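PDB 4K00: 1,4-dihydroxy-2-naphthoyl-CoA hydrolase from Synechocystis sp., which hydrolyses 1,4-dihydroxy-2-naphthoyl-CoA to 1,4-dihydroxy-2-naphthoate and CoA, a step of phylloquinone (vitamin K1) biosynthesis. Local coordinates for residues A[68-79]-A[98-109]. Sequence-based numbering, arbitrary orientation.
Sequences FFAPAHCGDRLL and ISQAESAQLLAR
Phe69 lies against the start of strand 106-118, its ring spanning Leu106 and Arg109. Ring atom CE2 is 3.6 Å from Leu106 CD2, and CZ meets the aliphatic CG and CD of Arg109. The ring and guanidinium planes stand 61° apart, and the charged end of Arg109 turns to Asp67 in a salt bridge. Next to the ring, Leu107 O accepts two backbone bonds, from Phe69 N at 2.7 Å and from Ala70 N at 3.3 Å, both from one face of its carbonyl plane. A classic beta bulge sets both Leu107 and Ala108 opposite Ile98. With CG anti to the carbonyl carbon (chi1 -55°), Leu107 sends CD2 to Ala70 CB, while CD1 touches both Ala72 CB and Leu78 CD2. Leu78 in turn packs on Met32 of helix 26-43, the helix the hotdog sheet wraps. In the ladder of strands 77-86 and 91-100, Leu79 and Ser99 form an antiparallel hydrogen-bonded pair, with Leu79 N 2.8 Å from Ser99 O. Leu79 CG rests on Ala101, whose CB also covers one face of the Arg77 guanidinium. Gln100, paired with Leu78 in the same ladder, bends at chi2 (-78°) and donates a nearly straight hydrogen bond from NE2 to Asp76 OD2, 2.9 Å away, from above the carboxylate plane. His73 N reaches that oxygen from the opposite face, within the type II turn from His73 to Asp76. An alanine at Asp76 would probably leave His73 N without its acceptor and the Gln100 amide held on that side by water alone. That water joins Gln100 NE2, Pro71 O and Gln105 OE1. The loop from Phe69 to Asp76 is thus held by the Leu107 carbonyl and side chain, one carboxylate oxygen and a bridging water.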
loop_
_atom_site.group_PDB
_atom_site.type_symbol
_atom_site.label_atom_id
_atom_site.label_comp_id
_atom_site.label_asym_id
_atom_site.label_seq_id
_atom_site.Cartn_x
_atom_site.Cartn_y
_atom_site.Cartn_z
ATOM N N PHE A 68 13.449 11.084 -9.564
ATOM C CA PHE A 68 12.840 12.060 -8.669
ATOM C C PHE A 68 13.670 13.334 -8.650
ATOM O O PHE A 68 14.892 13.288 -8.483
ATOM C CB PHE A 68 12.703 11.474 -7.262
ATOM C CG PHE A 68 11.960 10.171 -7.232
ATOM C CD1 PHE A 68 10.577 10.146 -7.184
ATOM C CD2 PHE A 68 12.645 8.964 -7.297
ATOM C CE1 PHE A 68 9.898 8.937 -7.188
ATOM C CE2 PHE A 68 11.967 7.759 -7.304
ATOM C CZ PHE A 68 10.596 7.744 -7.236
ATOM N N PHE A 69 12.994 14.467 -8.847
ATOM C CA PHE A 69 13.649 15.754 -8.945
ATOM C C PHE A 69 13.352 16.611 -7.709
ATOM O O PHE A 69 14.195 17.383 -7.259
ATOM C CB PHE A 69 13.192 16.473 -10.223
ATOM C CG PHE A 69 13.421 15.678 -11.475
ATOM C CD1 PHE A 69 14.676 15.176 -11.767
ATOM C CD2 PHE A 69 12.384 15.423 -12.353
ATOM C CE1 PHE A 69 14.895 14.435 -12.912
ATOM C CE2 PHE A 69 12.601 14.685 -13.501
ATOM C CZ PHE A 69 13.851 14.186 -13.775
ATOM N N ALA A 70 12.146 16.485 -7.167
ATOM C CA ALA A 70 11.725 17.327 -6.054
ATOM C C ALA A 70 10.563 16.663 -5.318
ATOM O O ALA A 70 9.794 15.918 -5.928
ATOM C CB ALA A 70 11.316 18.695 -6.566
ATOM N N PRO A 71 10.440 16.917 -4.005
ATOM C CA PRO A 71 9.446 16.215 -3.183
ATOM C C PRO A 71 8.062 16.829 -3.279
ATOM O O PRO A 71 7.916 17.968 -3.730
ATOM C CB PRO A 71 10.001 16.363 -1.765
ATOM C CG PRO A 71 10.743 17.668 -1.800
ATOM C CD PRO A 71 11.321 17.776 -3.191
ATOM N N ALA A 72 7.054 16.063 -2.878
ATOM C CA ALA A 72 5.723 16.594 -2.637
ATOM C C ALA A 72 5.275 16.270 -1.218
ATOM O O ALA A 72 5.883 15.448 -0.536
ATOM C CB ALA A 72 4.742 16.023 -3.652
ATOM N N HIS A 73 4.218 16.940 -0.774
ATOM C CA HIS A 73 3.734 16.822 0.595
ATOM C C HIS A 73 2.239 16.534 0.604
ATOM O O HIS A 73 1.546 16.734 -0.396
ATOM C CB HIS A 73 4.023 18.106 1.386
ATOM C CG HIS A 73 5.465 18.492 1.405
ATOM N ND1 HIS A 73 6.055 19.223 0.395
ATOM C CD2 HIS A 73 6.437 18.263 2.320
ATOM C CE1 HIS A 73 7.332 19.410 0.678
ATOM N NE2 HIS A 73 7.590 18.836 1.839
ATOM N N CYS A 74 1.763 16.055 1.752
ATOM C CA CYS A 74 0.350 15.799 1.999
ATOM C C CYS A 74 -0.515 16.992 1.645
ATOM O O CYS A 74 -0.250 18.119 2.070
ATOM C CB CYS A 74 0.159 15.475 3.486
ATOM S SG CYS A 74 -1.471 14.849 3.889
ATOM N N GLY A 75 -1.566 16.745 0.874
ATOM C CA GLY A 75 -2.470 17.812 0.499
ATOM C C GLY A 75 -2.141 18.462 -0.832
ATOM O O GLY A 75 -2.961 19.189 -1.366
ATOM N N ASP A 76 -0.950 18.213 -1.376
ATOM C CA ASP A 76 -0.591 18.799 -2.670
ATOM C C ASP A 76 -1.532 18.264 -3.738
ATOM O O ASP A 76 -1.994 17.121 -3.665
ATOM C CB ASP A 76 0.853 18.460 -3.054
ATOM C CG ASP A 76 1.879 19.229 -2.246
ATOM O OD1 ASP A 76 1.489 20.121 -1.461
ATOM O OD2 ASP A 76 3.085 18.946 -2.408
ATOM N N ARG A 77 -1.800 19.083 -4.744
ATOM C CA ARG A 77 -2.519 18.622 -5.917
ATOM C C ARG A 77 -1.550 18.506 -7.087
ATOM O O ARG A 77 -0.879 19.473 -7.453
ATOM C CB ARG A 77 -3.650 19.584 -6.254
ATOM C CG ARG A 77 -4.623 19.033 -7.284
ATOM C CD ARG A 77 -5.897 19.865 -7.341
ATOM N NE ARG A 77 -5.610 21.276 -7.580
ATOM C CZ ARG A 77 -5.412 21.804 -8.785
ATOM N NH1 ARG A 77 -5.474 21.034 -9.867
ATOM N NH2 ARG A 77 -5.149 23.098 -8.909
ATOM N N LEU A 78 -1.471 17.311 -7.652
ATOM C CA LEU A 78 -0.462 16.985 -8.660
ATOM C C LEU A 78 -1.139 16.698 -9.996
ATOM O O LEU A 78 -2.314 16.325 -10.042
ATOM C CB LEU A 78 0.352 15.772 -8.227
ATOM C CG LEU A 78 0.945 15.795 -6.818
ATOM C CD1 LEU A 78 1.775 14.547 -6.613
ATOM C CD2 LEU A 78 1.778 17.046 -6.586
ATOM N N LEU A 79 -0.394 16.885 -11.079
ATOM C CA LEU A 79 -0.799 16.415 -12.399
ATOM C C LEU A 79 0.170 15.332 -12.848
ATOM O O LEU A 79 1.385 15.487 -12.733
ATOM C CB LEU A 79 -0.780 17.573 -13.397
ATOM C CG LEU A 79 -1.679 18.763 -13.050
ATOM C CD1 LEU A 79 -1.486 19.898 -14.039
ATOM C CD2 LEU A 79 -3.132 18.321 -13.012
ATOM N N ILE A 98 5.315 14.013 -13.650
ATOM C CA ILE A 98 4.515 14.397 -12.487
ATOM C C ILE A 98 4.914 15.793 -12.039
ATOM O O ILE A 98 6.095 16.073 -11.798
ATOM C CB ILE A 98 4.684 13.414 -11.307
ATOM C CG1 ILE A 98 4.426 11.982 -11.770
ATOM C CG2 ILE A 98 3.736 13.778 -10.168
ATOM C CD1 ILE A 98 4.712 10.933 -10.712
ATOM N N SER A 99 3.923 16.668 -11.933
ATOM C CA SER A 99 4.175 18.055 -11.604
ATOM C C SER A 99 3.175 18.548 -10.565
ATOM O O SER A 99 2.094 17.970 -10.410
ATOM C CB SER A 99 4.088 18.917 -12.864
ATOM O OG SER A 99 2.817 18.759 -13.478
ATOM N N GLN A 100 3.533 19.625 -9.873
ATOM C CA GLN A 100 2.568 20.395 -9.078
ATOM C C GLN A 100 1.571 21.093 -9.991
ATOM O O GLN A 100 1.953 21.702 -10.989
ATOM C CB GLN A 100 3.293 21.429 -8.229
ATOM C CG GLN A 100 4.207 20.833 -7.170
ATOM C CD GLN A 100 3.443 20.326 -5.962
ATOM O OE1 GLN A 100 2.235 20.480 -5.873
ATOM N NE2 GLN A 100 4.148 19.707 -5.037
ATOM N N ALA A 101 0.290 21.004 -9.656
ATOM C CA ALA A 101 -0.744 21.512 -10.538
ATOM C C ALA A 101 -0.594 23.022 -10.687
ATOM O O ALA A 101 -0.767 23.558 -11.774
ATOM C CB ALA A 101 -2.128 21.158 -10.009
ATOM N N GLU A 102 -0.265 23.703 -9.597
ATOM C CA GLU A 102 -0.355 25.165 -9.569
ATOM C C GLU A 102 0.925 25.814 -10.090
ATOM O O GLU A 102 0.882 26.714 -10.925
ATOM C CB GLU A 102 -0.635 25.649 -8.146
ATOM C CG GLU A 102 -1.861 25.013 -7.507
ATOM C CD GLU A 102 -3.163 25.658 -7.952
ATOM O OE1 GLU A 102 -3.135 26.836 -8.379
ATOM O OE2 GLU A 102 -4.216 24.984 -7.873
ATOM N N SER A 103 2.062 25.349 -9.590
ATOM C CA SER A 103 3.350 25.934 -9.936
ATOM C C SER A 103 3.965 25.304 -11.188
ATOM O O SER A 103 4.872 25.874 -11.783
ATOM C CB SER A 103 4.320 25.772 -8.770
ATOM O OG SER A 103 4.703 24.416 -8.629
ATOM N N ALA A 104 3.484 24.122 -11.563
ATOM C CA ALA A 104 4.028 23.360 -12.692
ATOM C C ALA A 104 5.452 22.853 -12.439
ATOM O O ALA A 104 6.112 22.363 -13.351
ATOM C CB ALA A 104 3.986 24.181 -13.974
ATOM N N GLN A 105 5.921 22.951 -11.202
ATOM C CA GLN A 105 7.186 22.329 -10.832
ATOM C C GLN A 105 7.181 20.840 -11.169
ATOM O O GLN A 105 6.310 20.102 -10.711
ATOM C CB GLN A 105 7.452 22.502 -9.340
ATOM C CG GLN A 105 8.774 21.914 -8.885
ATOM C CD GLN A 105 8.955 21.985 -7.383
ATOM O OE1 GLN A 105 7.984 21.969 -6.620
ATOM N NE2 GLN A 105 10.197 22.056 -6.950
ATOM N N LEU A 106 8.171 20.411 -11.950
ATOM C CA LEU A 106 8.377 18.996 -12.255
ATOM C C LEU A 106 8.968 18.232 -11.067
ATOM O O LEU A 106 10.076 18.525 -10.596
ATOM C CB LEU A 106 9.305 18.853 -13.465
ATOM C CG LEU A 106 9.556 17.421 -13.940
ATOM C CD1 LEU A 106 8.308 16.840 -14.590
ATOM C CD2 LEU A 106 10.725 17.410 -14.911
ATOM N N LEU A 107 8.234 17.232 -10.609
ATOM C CA LEU A 107 8.646 16.439 -9.451
ATOM C C LEU A 107 9.369 15.143 -9.853
ATOM O O LEU A 107 10.303 14.709 -9.176
ATOM C CB LEU A 107 7.422 16.111 -8.614
ATOM C CG LEU A 107 6.600 17.314 -8.168
ATOM C CD1 LEU A 107 5.375 16.848 -7.389
ATOM C CD2 LEU A 107 7.458 18.251 -7.340
ATOM N N ALA A 108 8.915 14.527 -10.938
ATOM C CA ALA A 108 9.394 13.203 -11.339
ATOM C C ALA A 108 9.069 12.937 -12.802
ATOM O O ALA A 108 8.103 13.468 -13.338
ATOM C CB ALA A 108 8.777 12.113 -10.464
ATOM N N ARG A 109 9.890 12.106 -13.439
ATOM C CA ARG A 109 9.571 11.518 -14.741
ATOM C C ARG A 109 9.641 9.995 -14.599
ATOM O O ARG A 109 10.392 9.477 -13.770
ATOM C CB ARG A 109 10.571 11.977 -15.812
ATOM C CG ARG A 109 11.956 11.354 -15.656
ATOM C CD ARG A 109 12.934 11.776 -16.741
ATOM N NE ARG A 109 14.252 11.200 -16.497
ATOM C CZ ARG A 109 15.307 11.355 -17.286
ATOM N NH1 ARG A 109 15.221 12.086 -18.387
ATOM N NH2 ARG A 109 16.459 10.775 -16.969
HETATM O O HOH W 1 6.796 20.273 -4.469
HETATM O O HOH W 2 -0.332 22.458 -6.985
HETATM O O HOH W 3 3.120 16.889 -15.404
#